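Local coordinates for aminoglycoside 3'-phosphotransferase AphA1-IAB (PDB 4GKH), which phosphorylates kanamycin and related aminoglycosides at the 3'-hydroxyl, using a nucleoside triphosphate, and so makes the bacterium resistant to these antibiotics, at residues N64-E69 with K86-T91; A78-P83 with A126-R131; C138-N143 with V221-R226; D225-L230 with R247-Y252. All coordinates share one frame; numbering follows the deposited sequence. Where two conformers were deposited one is given.

Contact 1: residues N64-E69 with K86-T91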
loop_
_atom_site.group_PDB
_atom_site.type_symbol
_atom_site.label_atom_id
_atom_site.label_comp_id
_atom_site.label_asym_id
_atom_site.label_seq_id
_atom_site.Cartn_x
_atom_site.Cartn_y
_atom_site.Cartn_z
ATOM N N ASN A 64 -9.766 1.967 13.629
ATOM C CA ASN A 64 -8.458 1.385 13.938
ATOM C C ASN A 64 -7.510 1.426 12.738
ATOM O O ASN A 64 -6.318 1.732 12.877
ATOM C CB ASN A 64 -8.624 -0.044 14.442
ATOM C CG ASN A 64 -9.402 -0.094 15.734
ATOM O OD1 ASN A 64 -9.230 0.767 16.591
ATOM N ND2 ASN A 64 -10.286 -1.072 15.866
ATOM N N ASP A 65 -8.047 1.137 11.559
ATOM C CA ASP A 65 -7.240 1.175 10.339
ATOM C C ASP A 65 -6.677 2.563 10.079
ATOM O O ASP A 65 -5.507 2.713 9.718
ATOM C CB ASP A 65 -8.070 0.713 9.139
ATOM C CG ASP A 65 -8.470 -0.756 9.238
ATOM O OD1 ASP A 65 -7.613 -1.598 9.578
ATOM O OD2 ASP A 65 -9.649 -1.066 8.985
ATOM N N VAL A 66 -7.511 3.580 10.255
ATOM C CA VAL A 66 -7.068 4.955 10.064
ATOM C C VAL A 66 -6.017 5.364 11.126
ATOM O O VAL A 66 -5.023 6.040 10.825
ATOM C CB VAL A 66 -8.274 5.915 10.073
ATOM C CG1 VAL A 66 -7.804 7.380 9.975
ATOM C CG2 VAL A 66 -9.202 5.572 8.924
ATOM N N THR A 67 -6.226 4.927 12.360
ATOM C CA THR A 67 -5.259 5.189 13.437
ATOM C C THR A 67 -3.925 4.519 13.127
ATOM O O THR A 67 -2.853 5.109 13.356
ATOM C CB THR A 67 -5.780 4.693 14.797
ATOM O OG1 THR A 67 -7.043 5.305 15.073
ATOM C CG2 THR A 67 -4.798 5.054 15.906
ATOM N N ASP A 68 -3.991 3.304 12.573
ATOM C CA ASP A 68 -2.792 2.562 12.195
ATOM C C ASP A 68 -2.015 3.353 11.148
ATOM O O ASP A 68 -0.780 3.448 11.211
ATOM C CB ASP A 68 -3.142 1.198 11.581
ATOM C CG ASP A 68 -3.637 0.198 12.602
ATOM O OD1 ASP A 68 -3.455 0.436 13.815
ATOM O OD2 ASP A 68 -4.196 -0.840 12.179
ATOM N N GLU A 69 -2.733 3.924 10.184
ATOM C CA GLU A 69 -2.037 4.690 9.153
ATOM C C GLU A 69 -1.385 5.918 9.728
ATOM O O GLU A 69 -0.249 6.237 9.383
ATOM C CB GLU A 69 -2.908 5.085 7.955
ATOM C CG GLU A 69 -2.055 5.904 6.979
ATOM C CD GLU A 69 -2.706 6.219 5.664
ATOM O OE1 GLU A 69 -3.937 6.429 5.626
ATOM O OE2 GLU A 69 -1.958 6.269 4.663
ATOM N N LYS A 86 -1.555 16.866 8.911
ATOM C CA LYS A 86 -1.946 18.174 9.394
ATOM C C LYS A 86 -2.745 18.124 10.705
ATOM O O LYS A 86 -2.583 18.993 11.547
ATOM C CB LYS A 86 -2.688 18.963 8.307
ATOM C CG LYS A 86 -1.747 19.551 7.238
ATOM C CD LYS A 86 -0.706 20.499 7.855
ATOM C CE LYS A 86 0.311 21.004 6.825
ATOM N NZ LYS A 86 -0.283 21.915 5.796
ATOM N N HIS A 87 -3.588 17.104 10.876
ATOM C CA HIS A 87 -4.424 17.019 12.076
ATOM C C HIS A 87 -4.924 15.591 12.179
ATOM O O HIS A 87 -5.181 14.941 11.164
ATOM C CB HIS A 87 -5.610 17.982 11.941
ATOM C CG HIS A 87 -6.170 18.478 13.241
ATOM N ND1 HIS A 87 -6.340 19.819 13.510
ATOM C CD2 HIS A 87 -6.631 17.817 14.329
ATOM C CE1 HIS A 87 -6.867 19.965 14.713
ATOM N NE2 HIS A 87 -7.054 18.765 15.233
ATOM N N PHE A 88 -5.026 15.073 13.400
ATOM C CA PHE A 88 -5.631 13.751 13.571
ATOM C C PHE A 88 -6.455 13.764 14.848
ATOM O O PHE A 88 -6.075 14.389 15.833
ATOM C CB PHE A 88 -4.571 12.643 13.613
ATOM C CG PHE A 88 -5.117 11.285 14.007
ATOM C CD1 PHE A 88 -5.590 10.399 13.038
ATOM C CD2 PHE A 88 -5.139 10.892 15.342
ATOM C CE1 PHE A 88 -6.104 9.143 13.411
ATOM C CE2 PHE A 88 -5.634 9.646 15.716
ATOM C CZ PHE A 88 -6.116 8.768 14.750
ATOM N N ILE A 89 -7.600 13.086 14.807
ATOM C CA ILE A 89 -8.472 13.020 15.968
ATOM C C ILE A 89 -8.958 11.587 16.117
ATOM O O ILE A 89 -9.303 10.935 15.140
ATOM C CB ILE A 89 -9.693 13.959 15.822
ATOM C CG1 ILE A 89 -9.243 15.404 15.595
ATOM C CG2 ILE A 89 -10.595 13.876 17.054
ATOM C CD1 ILE A 89 -10.376 16.367 15.337
ATOM N N ARG A 90 -8.958 11.101 17.354
ATOM C CA ARG A 90 -9.499 9.786 17.650
ATOM C C ARG A 90 -10.463 9.912 18.824
ATOM O O ARG A 90 -10.096 10.410 19.897
ATOM C CB ARG A 90 -8.387 8.795 18.013
ATOM C CG ARG A 90 -8.918 7.409 18.427
ATOM C CD ARG A 90 -9.594 6.738 17.230
ATOM N NE ARG A 90 -10.437 5.595 17.587
ATOM C CZ ARG A 90 -10.039 4.331 17.503
ATOM N NH1 ARG A 90 -8.807 4.058 17.092
ATOM N NH2 ARG A 90 -10.867 3.342 17.831
ATOM N N THR A 91 -11.696 9.473 18.603
ATOM C CA THR A 91 -12.656 9.269 19.680
ATOM C C THR A 91 -12.949 7.756 19.704
ATOM O O THR A 91 -12.435 7.038 18.843
ATOM C CB THR A 91 -13.923 10.129 19.469
ATOM O OG1 THR A 91 -14.536 9.788 18.224
ATOM C CG2 THR A 91 -13.567 11.609 19.469
#

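Contact 2: residues A78-P83 with A126-R131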
loop_
_atom_site.group_PDB
_atom_site.type_symbol
_atom_site.label_atom_id
_atom_site.label_comp_id
_atom_site.label_asym_id
_atom_site.label_seq_id
_atom_site.Cartn_x
_atom_site.Cartn_y
_atom_site.Cartn_z
ATOM N N ALA A 78 10.339 10.227 8.598
ATOM C CA ALA A 78 11.752 10.491 8.862
ATOM C C ALA A 78 12.644 9.875 7.784
ATOM O O ALA A 78 13.792 10.323 7.570
ATOM C CB ALA A 78 12.140 9.967 10.229
ATOM N N PHE A 79 12.111 8.865 7.092
ATOM C CA PHE A 79 12.905 8.071 6.145
ATOM C C PHE A 79 12.516 8.166 4.657
ATOM O O PHE A 79 13.361 7.986 3.768
ATOM C CB PHE A 79 12.906 6.604 6.587
ATOM C CG PHE A 79 13.339 6.405 8.001
ATOM C CD1 PHE A 79 14.686 6.311 8.316
ATOM C CD2 PHE A 79 12.407 6.330 9.026
ATOM C CE1 PHE A 79 15.092 6.129 9.615
ATOM C CE2 PHE A 79 12.805 6.151 10.339
ATOM C CZ PHE A 79 14.145 6.052 10.640
HETATM N N MSE A 80 11.249 8.441 4.375
HETATM C CA MSE A 80 10.730 8.396 3.012
HETATM C C MSE A 80 9.755 9.546 2.780
HETATM O O MSE A 80 9.142 10.031 3.733
HETATM C CB MSE A 80 9.994 7.055 2.784
HETATM C CG MSE A 80 10.894 5.820 2.937
HETATM SE SE MSE A 80 12.285 5.718 1.598
HETATM C CE MSE A 80 11.142 5.292 0.068
ATOM N N PRO A 81 9.580 9.961 1.516
ATOM C CA PRO A 81 8.603 11.011 1.177
ATOM C C PRO A 81 7.158 10.504 1.229
ATOM O O PRO A 81 6.811 9.606 0.469
ATOM C CB PRO A 81 8.981 11.394 -0.255
ATOM C CG PRO A 81 9.641 10.181 -0.804
ATOM C CD PRO A 81 10.369 9.542 0.342
ATOM N N LEU A 82 6.341 11.088 2.112
ATOM C CA LEU A 82 4.959 10.654 2.372
ATOM C C LEU A 82 4.126 11.907 2.575
ATOM O O LEU A 82 4.698 12.997 2.742
ATOM C CB LEU A 82 4.888 9.889 3.702
ATOM C CG LEU A 82 5.879 8.794 4.051
ATOM C CD1 LEU A 82 5.457 8.144 5.341
ATOM C CD2 LEU A 82 5.864 7.804 2.959
ATOM N N PRO A 83 2.780 11.771 2.602
ATOM C CA PRO A 83 1.983 12.964 2.918
ATOM C C PRO A 83 2.328 13.456 4.314
ATOM O O PRO A 83 2.769 12.656 5.139
ATOM C CB PRO A 83 0.548 12.440 2.917
ATOM C CG PRO A 83 0.577 11.248 2.001
ATOM C CD PRO A 83 1.924 10.611 2.254
ATOM N N ALA A 126 11.787 0.500 -8.744
ATOM C CA ALA A 126 12.797 -0.365 -8.118
ATOM C C ALA A 126 13.720 0.438 -7.209
ATOM O O ALA A 126 14.023 0.016 -6.082
ATOM C CB ALA A 126 13.620 -1.118 -9.186
ATOM N N VAL A 127 14.148 1.601 -7.689
ATOM C CA VAL A 127 15.051 2.452 -6.908
ATOM C C VAL A 127 14.390 2.867 -5.596
ATOM O O VAL A 127 15.009 2.851 -4.519
ATOM C CB VAL A 127 15.451 3.733 -7.688
ATOM C CG1 VAL A 127 16.139 4.733 -6.756
ATOM C CG2 VAL A 127 16.345 3.392 -8.884
ATOM N N PHE A 128 13.112 3.218 -5.698
ATOM C CA PHE A 128 12.333 3.673 -4.555
ATOM C C PHE A 128 12.139 2.539 -3.553
ATOM O O PHE A 128 12.234 2.744 -2.341
ATOM C CB PHE A 128 10.976 4.196 -5.048
ATOM C CG PHE A 128 10.182 4.953 -4.011
ATOM C CD1 PHE A 128 9.299 4.292 -3.165
ATOM C CD2 PHE A 128 10.287 6.332 -3.910
ATOM C CE1 PHE A 128 8.553 4.993 -2.210
ATOM C CE2 PHE A 128 9.541 7.036 -2.966
ATOM C CZ PHE A 128 8.661 6.357 -2.127
ATOM N N LEU A 129 11.861 1.348 -4.059
ATOM C CA LEU A 129 11.680 0.174 -3.225
ATOM C C LEU A 129 12.999 -0.226 -2.564
ATOM O O LEU A 129 13.021 -0.602 -1.385
ATOM C CB LEU A 129 11.086 -0.983 -4.047
ATOM C CG LEU A 129 10.593 -2.212 -3.277
ATOM C CD1 LEU A 129 9.533 -1.810 -2.259
ATOM C CD2 LEU A 129 10.034 -3.269 -4.232
ATOM N N ARG A 130 14.100 -0.116 -3.308
ATOM C CA ARG A 130 15.416 -0.368 -2.734
ATOM C C ARG A 130 15.694 0.573 -1.559
ATOM O O ARG A 130 16.232 0.147 -0.536
ATOM C CB ARG A 130 16.531 -0.243 -3.798
ATOM C CG ARG A 130 16.691 -1.479 -4.685
ATOM C CD ARG A 130 17.553 -1.193 -5.906
ATOM N NE ARG A 130 18.906 -0.793 -5.539
ATOM C CZ ARG A 130 19.903 -1.644 -5.315
ATOM N NH1 ARG A 130 19.702 -2.954 -5.418
ATOM N NH2 ARG A 130 21.104 -1.185 -4.985
ATOM N N ARG A 131 15.326 1.846 -1.708
ATOM C CA ARG A 131 15.485 2.820 -0.619
ATOM C C ARG A 131 14.715 2.376 0.610
ATOM O O ARG A 131 15.271 2.309 1.718
ATOM C CB ARG A 131 14.985 4.210 -1.021
ATOM C CG ARG A 131 15.915 5.006 -1.906
ATOM C CD ARG A 131 15.220 6.266 -2.415
ATOM N NE ARG A 131 14.848 7.180 -1.334
ATOM C CZ ARG A 131 14.065 8.246 -1.496
ATOM N NH1 ARG A 131 13.780 9.029 -0.464
ATOM N NH2 ARG A 131 13.563 8.529 -2.694
#

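Contact 3: residues C138-N143 with V221-R226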
loop_
_atom_site.group_PDB
_atom_site.type_symbol
_atom_site.label_atom_id
_atom_site.label_comp_id
_atom_site.label_asym_id
_atom_site.label_seq_id
_atom_site.Cartn_x
_atom_site.Cartn_y
_atom_site.Cartn_z
ATOM N N CYS A 138 16.212 -2.024 12.689
ATOM C CA CYS A 138 16.299 -1.583 14.088
ATOM C C CYS A 138 15.579 -0.251 14.340
ATOM O O CYS A 138 15.317 0.109 15.490
ATOM C CB CYS A 138 17.751 -1.480 14.547
ATOM S SG CYS A 138 18.738 -0.204 13.701
ATOM N N ASN A 139 15.239 0.465 13.271
ATOM C CA ASN A 139 14.537 1.736 13.382
ATOM C C ASN A 139 13.020 1.573 13.495
ATOM O O ASN A 139 12.319 2.523 13.832
ATOM C CB ASN A 139 14.830 2.602 12.154
ATOM C CG ASN A 139 16.274 3.070 12.091
ATOM O OD1 ASN A 139 16.690 3.908 12.876
ATOM N ND2 ASN A 139 17.033 2.546 11.137
ATOM N N CYS A 140 12.517 0.378 13.203
ATOM C CA CYS A 140 11.085 0.202 12.936
ATOM C C CYS A 140 10.306 -0.465 14.072
ATOM O O CYS A 140 10.575 -1.616 14.415
ATOM C CB CYS A 140 10.871 -0.584 11.637
ATOM S SG CYS A 140 9.107 -0.723 11.174
ATOM N N PRO A 141 9.348 0.268 14.672
ATOM C CA PRO A 141 8.625 -0.235 15.847
ATOM C C PRO A 141 7.390 -1.048 15.447
ATOM O O PRO A 141 6.587 -1.442 16.317
ATOM C CB PRO A 141 8.195 1.057 16.555
ATOM C CG PRO A 141 7.927 1.992 15.437
ATOM C CD PRO A 141 8.941 1.645 14.336
ATOM N N PHE A 142 7.230 -1.310 14.156
ATOM C CA PHE A 142 6.044 -2.029 13.678
ATOM C C PHE A 142 6.326 -3.445 13.173
ATOM O O PHE A 142 7.260 -3.688 12.387
ATOM C CB PHE A 142 5.309 -1.226 12.591
ATOM C CG PHE A 142 4.963 0.168 13.011
ATOM C CD1 PHE A 142 4.012 0.390 14.001
ATOM C CD2 PHE A 142 5.600 1.262 12.436
ATOM C CE1 PHE A 142 3.710 1.680 14.411
ATOM C CE2 PHE A 142 5.291 2.545 12.825
ATOM C CZ PHE A 142 4.344 2.758 13.818
ATOM N N ASN A 143 5.485 -4.372 13.610
ATOM C CA ASN A 143 5.577 -5.770 13.211
ATOM C C ASN A 143 4.533 -6.067 12.159
ATOM O O ASN A 143 3.340 -5.952 12.437
ATOM C CB ASN A 143 5.327 -6.680 14.429
ATOM C CG ASN A 143 5.111 -8.139 14.043
ATOM O OD1 ASN A 143 5.755 -8.655 13.121
ATOM N ND2 ASN A 143 4.197 -8.810 14.743
ATOM N N VAL A 221 2.453 -0.646 6.872
ATOM C CA VAL A 221 3.908 -0.569 7.088
ATOM C C VAL A 221 4.380 -1.372 8.304
ATOM O O VAL A 221 3.785 -1.295 9.380
ATOM C CB VAL A 221 4.404 0.916 7.227
ATOM C CG1 VAL A 221 5.810 0.980 7.854
ATOM C CG2 VAL A 221 4.425 1.599 5.871
ATOM N N GLY A 222 5.461 -2.132 8.131
ATOM C CA GLY A 222 6.093 -2.816 9.245
ATOM C C GLY A 222 7.168 -3.766 8.767
ATOM O O GLY A 222 7.360 -3.926 7.556
ATOM N N ILE A 223 7.889 -4.375 9.708
ATOM C CA ILE A 223 8.893 -5.369 9.343
ATOM C C ILE A 223 8.216 -6.629 8.764
ATOM O O ILE A 223 7.343 -7.223 9.396
ATOM C CB ILE A 223 9.790 -5.737 10.529
ATOM C CG1 ILE A 223 10.534 -4.488 11.046
ATOM C CG2 ILE A 223 10.772 -6.846 10.117
ATOM C CD1 ILE A 223 11.301 -4.697 12.365
ATOM N N ALA A 224 8.624 -7.018 7.559
ATOM C CA ALA A 224 8.100 -8.213 6.886
ATOM C C ALA A 224 9.118 -8.707 5.852
ATOM O O ALA A 224 10.172 -8.091 5.658
ATOM C CB ALA A 224 6.761 -7.906 6.235
ATOM N N ASP A 225 8.832 -9.824 5.194
ATOM C CA ASP A 225 9.753 -10.313 4.158
ATOM C C ASP A 225 9.734 -9.326 2.983
ATOM O O ASP A 225 8.688 -8.760 2.683
ATOM C CB ASP A 225 9.342 -11.718 3.690
ATOM C CG ASP A 225 10.338 -12.319 2.721
ATOM O OD1 ASP A 225 10.214 -12.055 1.505
ATOM O OD2 ASP A 225 11.249 -13.041 3.176
ATOM N N ARG A 226 10.871 -9.130 2.305
ATOM C CA ARG A 226 10.903 -8.168 1.188
ATOM C C ARG A 226 9.915 -8.522 0.062
ATOM O O ARG A 226 9.459 -7.648 -0.669
ATOM C CB ARG A 226 12.331 -7.972 0.644
ATOM C CG ARG A 226 12.967 -9.193 0.008
ATOM C CD ARG A 226 14.409 -8.911 -0.474
ATOM N NE ARG A 226 15.392 -8.942 0.606
ATOM C CZ ARG A 226 16.146 -7.908 0.983
ATOM N NH1 ARG A 226 16.052 -6.738 0.372
ATOM N NH2 ARG A 226 17.007 -8.045 1.982
HETATM O O HOH W 1 2.114 -3.530 11.376
#

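Contact 4: residues D225-L230 with R247-Y252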
loop_
_atom_site.group_PDB
_atom_site.type_symbol
_atom_site.label_atom_id
_atom_site.label_comp_id
_atom_site.label_asym_id
_atom_site.label_seq_id
_atom_site.Cartn_x
_atom_site.Cartn_y
_atom_site.Cartn_z
ATOM N N ASP A 225 8.832 -9.824 5.194
ATOM C CA ASP A 225 9.753 -10.313 4.158
ATOM C C ASP A 225 9.734 -9.326 2.983
ATOM O O ASP A 225 8.688 -8.760 2.683
ATOM C CB ASP A 225 9.342 -11.718 3.690
ATOM C CG ASP A 225 10.338 -12.319 2.721
ATOM O OD1 ASP A 225 10.214 -12.055 1.505
ATOM O OD2 ASP A 225 11.249 -13.041 3.176
ATOM N N ARG A 226 10.871 -9.130 2.305
ATOM C CA ARG A 226 10.903 -8.168 1.188
ATOM C C ARG A 226 9.915 -8.522 0.062
ATOM O O ARG A 226 9.459 -7.648 -0.669
ATOM C CB ARG A 226 12.331 -7.972 0.644
ATOM C CG ARG A 226 12.967 -9.193 0.008
ATOM C CD ARG A 226 14.409 -8.911 -0.474
ATOM N NE ARG A 226 15.392 -8.942 0.606
ATOM C CZ ARG A 226 16.146 -7.908 0.983
ATOM N NH1 ARG A 226 16.052 -6.738 0.372
ATOM N NH2 ARG A 226 17.007 -8.045 1.982
ATOM N N TYR A 227 9.557 -9.798 -0.065
ATOM C CA TYR A 227 8.598 -10.199 -1.104
ATOM C C TYR A 227 7.156 -9.721 -0.851
ATOM O O TYR A 227 6.303 -9.805 -1.736
ATOM C CB TYR A 227 8.647 -11.715 -1.346
ATOM C CG TYR A 227 9.780 -12.142 -2.258
ATOM C CD1 TYR A 227 11.100 -12.134 -1.813
ATOM C CD2 TYR A 227 9.526 -12.567 -3.561
ATOM C CE1 TYR A 227 12.145 -12.515 -2.647
ATOM C CE2 TYR A 227 10.562 -12.955 -4.401
ATOM C CZ TYR A 227 11.869 -12.933 -3.937
ATOM O OH TYR A 227 12.893 -13.330 -4.773
ATOM N N GLN A 228 6.872 -9.213 0.345
ATOM C CA GLN A 228 5.569 -8.587 0.574
ATOM C C GLN A 228 5.351 -7.433 -0.397
ATOM O O GLN A 228 4.255 -7.241 -0.915
ATOM C CB GLN A 228 5.446 -8.052 2.009
ATOM C CG GLN A 228 4.202 -7.159 2.217
ATOM C CD GLN A 228 2.895 -7.910 1.977
ATOM O OE1 GLN A 228 2.845 -9.135 2.088
ATOM N NE2 GLN A 228 1.827 -7.174 1.642
ATOM N N ASP A 229 6.402 -6.663 -0.647
ATOM C CA ASP A 229 6.291 -5.511 -1.541
ATOM C C ASP A 229 6.542 -5.919 -2.981
ATOM O O ASP A 229 5.851 -5.464 -3.893
ATOM C CB ASP A 229 7.263 -4.392 -1.115
ATOM C CG ASP A 229 6.840 -3.718 0.218
ATOM O OD1 ASP A 229 5.626 -3.759 0.560
ATOM O OD2 ASP A 229 7.727 -3.153 0.905
ATOM N N LEU A 230 7.537 -6.773 -3.180
ATOM C CA LEU A 230 7.871 -7.220 -4.519
ATOM C C LEU A 230 6.680 -7.931 -5.163
ATOM O O LEU A 230 6.411 -7.724 -6.343
ATOM C CB LEU A 230 9.087 -8.137 -4.495
ATOM C CG LEU A 230 10.444 -7.497 -4.204
ATOM C CD1 LEU A 230 11.426 -8.583 -3.795
ATOM C CD2 LEU A 230 10.953 -6.723 -5.435
ATOM N N ARG A 247 11.765 -7.002 -15.255
ATOM C CA ARG A 247 12.616 -5.830 -15.061
ATOM C C ARG A 247 12.601 -5.319 -13.617
ATOM O O ARG A 247 13.613 -4.812 -13.119
ATOM C CB ARG A 247 12.227 -4.700 -16.019
ATOM C CG ARG A 247 13.108 -3.452 -15.892
ATOM C CD ARG A 247 12.790 -2.439 -16.984
ATOM N NE ARG A 247 13.820 -1.409 -17.089
ATOM C CZ ARG A 247 14.684 -1.315 -18.090
ATOM N NH1 ARG A 247 14.639 -2.183 -19.100
ATOM N NH2 ARG A 247 15.584 -0.341 -18.093
ATOM N N LEU A 248 11.452 -5.449 -12.961
ATOM C CA LEU A 248 11.318 -5.044 -11.569
ATOM C C LEU A 248 12.315 -5.792 -10.691
ATOM O O LEU A 248 13.058 -5.178 -9.937
ATOM C CB LEU A 248 9.899 -5.287 -11.067
ATOM C CG LEU A 248 9.777 -5.106 -9.554
ATOM C CD1 LEU A 248 10.100 -3.666 -9.167
ATOM C CD2 LEU A 248 8.366 -5.537 -9.077
ATOM N N PHE A 249 12.325 -7.117 -10.796
ATOM C CA PHE A 249 13.299 -7.923 -10.065
ATOM C C PHE A 249 14.745 -7.614 -10.453
ATOM O O PHE A 249 15.604 -7.448 -9.578
ATOM C CB PHE A 249 13.020 -9.412 -10.240
ATOM C CG PHE A 249 11.945 -9.926 -9.338
ATOM C CD1 PHE A 249 12.189 -10.111 -7.991
ATOM C CD2 PHE A 249 10.688 -10.229 -9.835
ATOM C CE1 PHE A 249 11.198 -10.584 -7.151
ATOM C CE2 PHE A 249 9.698 -10.707 -9.001
ATOM C CZ PHE A 249 9.951 -10.876 -7.657
ATOM N N GLN A 250 15.015 -7.559 -11.760
ATOM C CA GLN A 250 16.352 -7.250 -12.246
ATOM C C GLN A 250 16.924 -5.959 -11.660
ATOM O O GLN A 250 18.035 -5.957 -11.126
ATOM C CB GLN A 250 16.372 -7.174 -13.773
ATOM C CG GLN A 250 17.676 -6.622 -14.348
ATOM C CD GLN A 250 18.842 -7.567 -14.166
ATOM O OE1 GLN A 250 19.998 -7.142 -14.122
ATOM N NE2 GLN A 250 18.547 -8.860 -14.063
ATOM N N LYS A 251 16.168 -4.869 -11.762
ATOM C CA LYS A 251 16.640 -3.556 -11.315
ATOM C C LYS A 251 16.710 -3.494 -9.795
ATOM O O LYS A 251 17.557 -2.814 -9.236
ATOM C CB LYS A 251 15.735 -2.440 -11.864
ATOM C CG LYS A 251 15.875 -2.298 -13.402
ATOM C CD LYS A 251 17.274 -1.881 -13.763
ATOM C CE LYS A 251 17.452 -1.758 -15.264
ATOM N NZ LYS A 251 18.702 -1.006 -15.563
ATOM N N TYR A 252 15.816 -4.219 -9.134
ATOM C CA TYR A 252 15.794 -4.256 -7.664
ATOM C C TYR A 252 17.059 -4.953 -7.147
ATOM O O TYR A 252 17.557 -4.651 -6.062
ATOM C CB TYR A 252 14.540 -4.990 -7.177
ATOM C CG TYR A 252 14.473 -5.162 -5.680
ATOM C CD1 TYR A 252 13.953 -4.162 -4.868
ATOM C CD2 TYR A 252 14.919 -6.331 -5.082
ATOM C CE1 TYR A 252 13.869 -4.327 -3.493
ATOM C CE2 TYR A 252 14.849 -6.502 -3.717
ATOM C CZ TYR A 252 14.324 -5.500 -2.930
ATOM O OH TYR A 252 14.260 -5.689 -1.576
#

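Contact 1: residues N64-E69 with K86-T91
T67 of helix 64-69 meets F88 and R90 of strand 86-91, where the two axes pass 9.9 Å apart and run 143° from one another. The phenylalanine brings CZ to T67 OG1 with the oxygen near the ring plane, at the edge. V66 adds apolar contact, CG1 lying 4.2 Å from F88 CE1. Helix 61-76 here packs on the antiparallel sheet of the kinase-like N-terminal lobe, on its outermost strand 85-91. The R90 chain bends at chi2 (66°) and brings its guanidinium edge to N64 and T67. Its NH1 donates to T67 OG1 at 3.0 Å, while the same hydroxyl also bonds A63 O one turn back. R90 NH2 meets N64 OD1 at 3.3 Å, with the nitrogen above the amide carbonyl plane. A weak bond from R90 NH1 to N64 OD1 accompanies it. The planes of the amide and the guanidinium stand 53° apart. Backbone carbonyls hold R90 too: NE donates to T91 O at 2.8 Å, and NH2 to P92 O.

Contact 2: residues A78-P83 with A126-R131
M80, a selenomethionine here, lays its methyl over one face of the F128 ring. This is a CH-pi contact: CE of M80 sits 3.6 Å from the F128 centroid and 19° off the ring normal. It is shifted toward the rim, near CE1 and CZ. The selenium stands farther back above the same ring, so the pair is also a Met-aromatic contact. Bends at chi2 (-65°) and chi3 (-71°) fold the M80 chain so that its methyl comes down on the ring.

Apolar packing adds P81. Its CG meets the F128 edge, 3.8 Å from CE2 and near the ring plane.

R131 contributes by van der Waals contact. Its CB lies 4.1 Å from M80 SE, and its NH1 comes 3.5 Å from P81 CD. The M80 methyl is flanked by the F128 face and by one face of the R131 guanidinium. No hydrogen bond joins the two segments.

F128 also touches L212 and C215 of strand 211-215, and P81 bonds the backbone of C215. Here the loop between helix 61-76 and strand 85-91 packs on helix 118-133 of the C-terminal lobe, like the alphaC-beta4 loop of protein kinases. Further along, P83 lines the inhibitor pocket.

Contact 3: residues C138-N143 with V221-R226
C140 and I223 meet through side chains that start differently: C140 turns SG away from its backbone N (chi1 -175°), whereas CG1 of I223 is anti to its carbonyl carbon (chi1 -60°). This brings I223 CG1 to 4.0 Å from C140 CB. The isoleucine tip, CD1, reaches C140 O at 3.8 Å. C140 SG accepts a long bond from F142 N inside its own segment, at 3.6 Å.

One backbone bond joins the segments: I223 N donates to F142 O at 2.8 Å, nearly straight at 173°. N143 and I223 form a single beta bridge here, and I223 also bonds the backbone of S144. The touching parts run nearly at right angles. G222 has no side chain, and its CA passes 3.5 Å from F142 O. F142 CB meets V221 O at 3.6 Å. A water donates to N143 O at 2.9 Å and makes a weak second bond to V221 O.

Residues 221-226 follow D217 of the inhibitor pocket and R220 of the kanamycin pocket, just past the active-site segment of the kinase-like fold. Helix 61-76 of the N-terminal lobe packs W75 on C140 and V71 on F142; its R72 makes a cation-pi contact with F142 and bonds V221 O. G222 and A224 pair with T196 and V194 of strand 193-196, so the 138-143 loop lies between that helix and this small two-stranded sheet.

Contact 4: residues D225-L230 with R247-Y252
L230 places its two methyls among the aromatic rings of Y227, F249 and Y252, in the helical C-terminal lobe of the kinase-like fold. The contact joins the start of helix 227-237 to the end of helix 242-252.

The tight part is this apolar core. L230 CD2 lies over the centre of the Y252 ring, a CH-pi contact 3.9 Å from the centroid and 11° off the normal. L230 CD1 turns to F249, 3.9 Å from CE1, and also lies over one face of Y227. The Y227 and F249 rings meet obliquely, their planes 37° apart, with Y227 CE2 at 3.7 Å from F249 CE1. L248 adds a lighter touch, CD2 reaching the backbone oxygen of L230.

At the helix start, D225 OD1 accepts from Y227 N at 2.8 Å, a capping bond. OD2 makes a salt bridge to K261 and accepts from the backbone N of D192. Y227 OH bonds D258 N.

The looser side is polar. R226, partly exposed, forms this edge of the contact. Its NE pairs with D192 in a salt bridge, and Y252 OH also bonds H133 ND1. CG of R226 sits between the backbone N and the carbonyl carbon, and a bend at chi3 carries NH1 to Y252 OH. That single bond closes the contact: R226 NH1 donates to Y252 OH at 2.8 Å, 157° at the hydrogen, with the oxygen in the guanidinium plane.

From the N terminus, helix 61-76 carries the first segment of contact 1. The chain then runs through the 78-83 loop, which opens contact 2, and on into strand 85-91, which closes contact 1. Contact 2 closes only at 126-131, so the two cross; none nest. Contact 1 ties the N-terminal lobe's helix to its sheet; contact 2 joins the 78-83 loop to the C-terminal lobe. Contact 3 closes a long loop, joining the chain after helix 118-133 to the chain entering strand 224-225. Contact 4 begins on D225 and R226, shared with contact 3, and joins helices 227-237 and 242-252 within the C-terminal lobe. F79 packs on N139 between contacts 2 and 3. R130 bonds Y252 O between contacts 2 and 4.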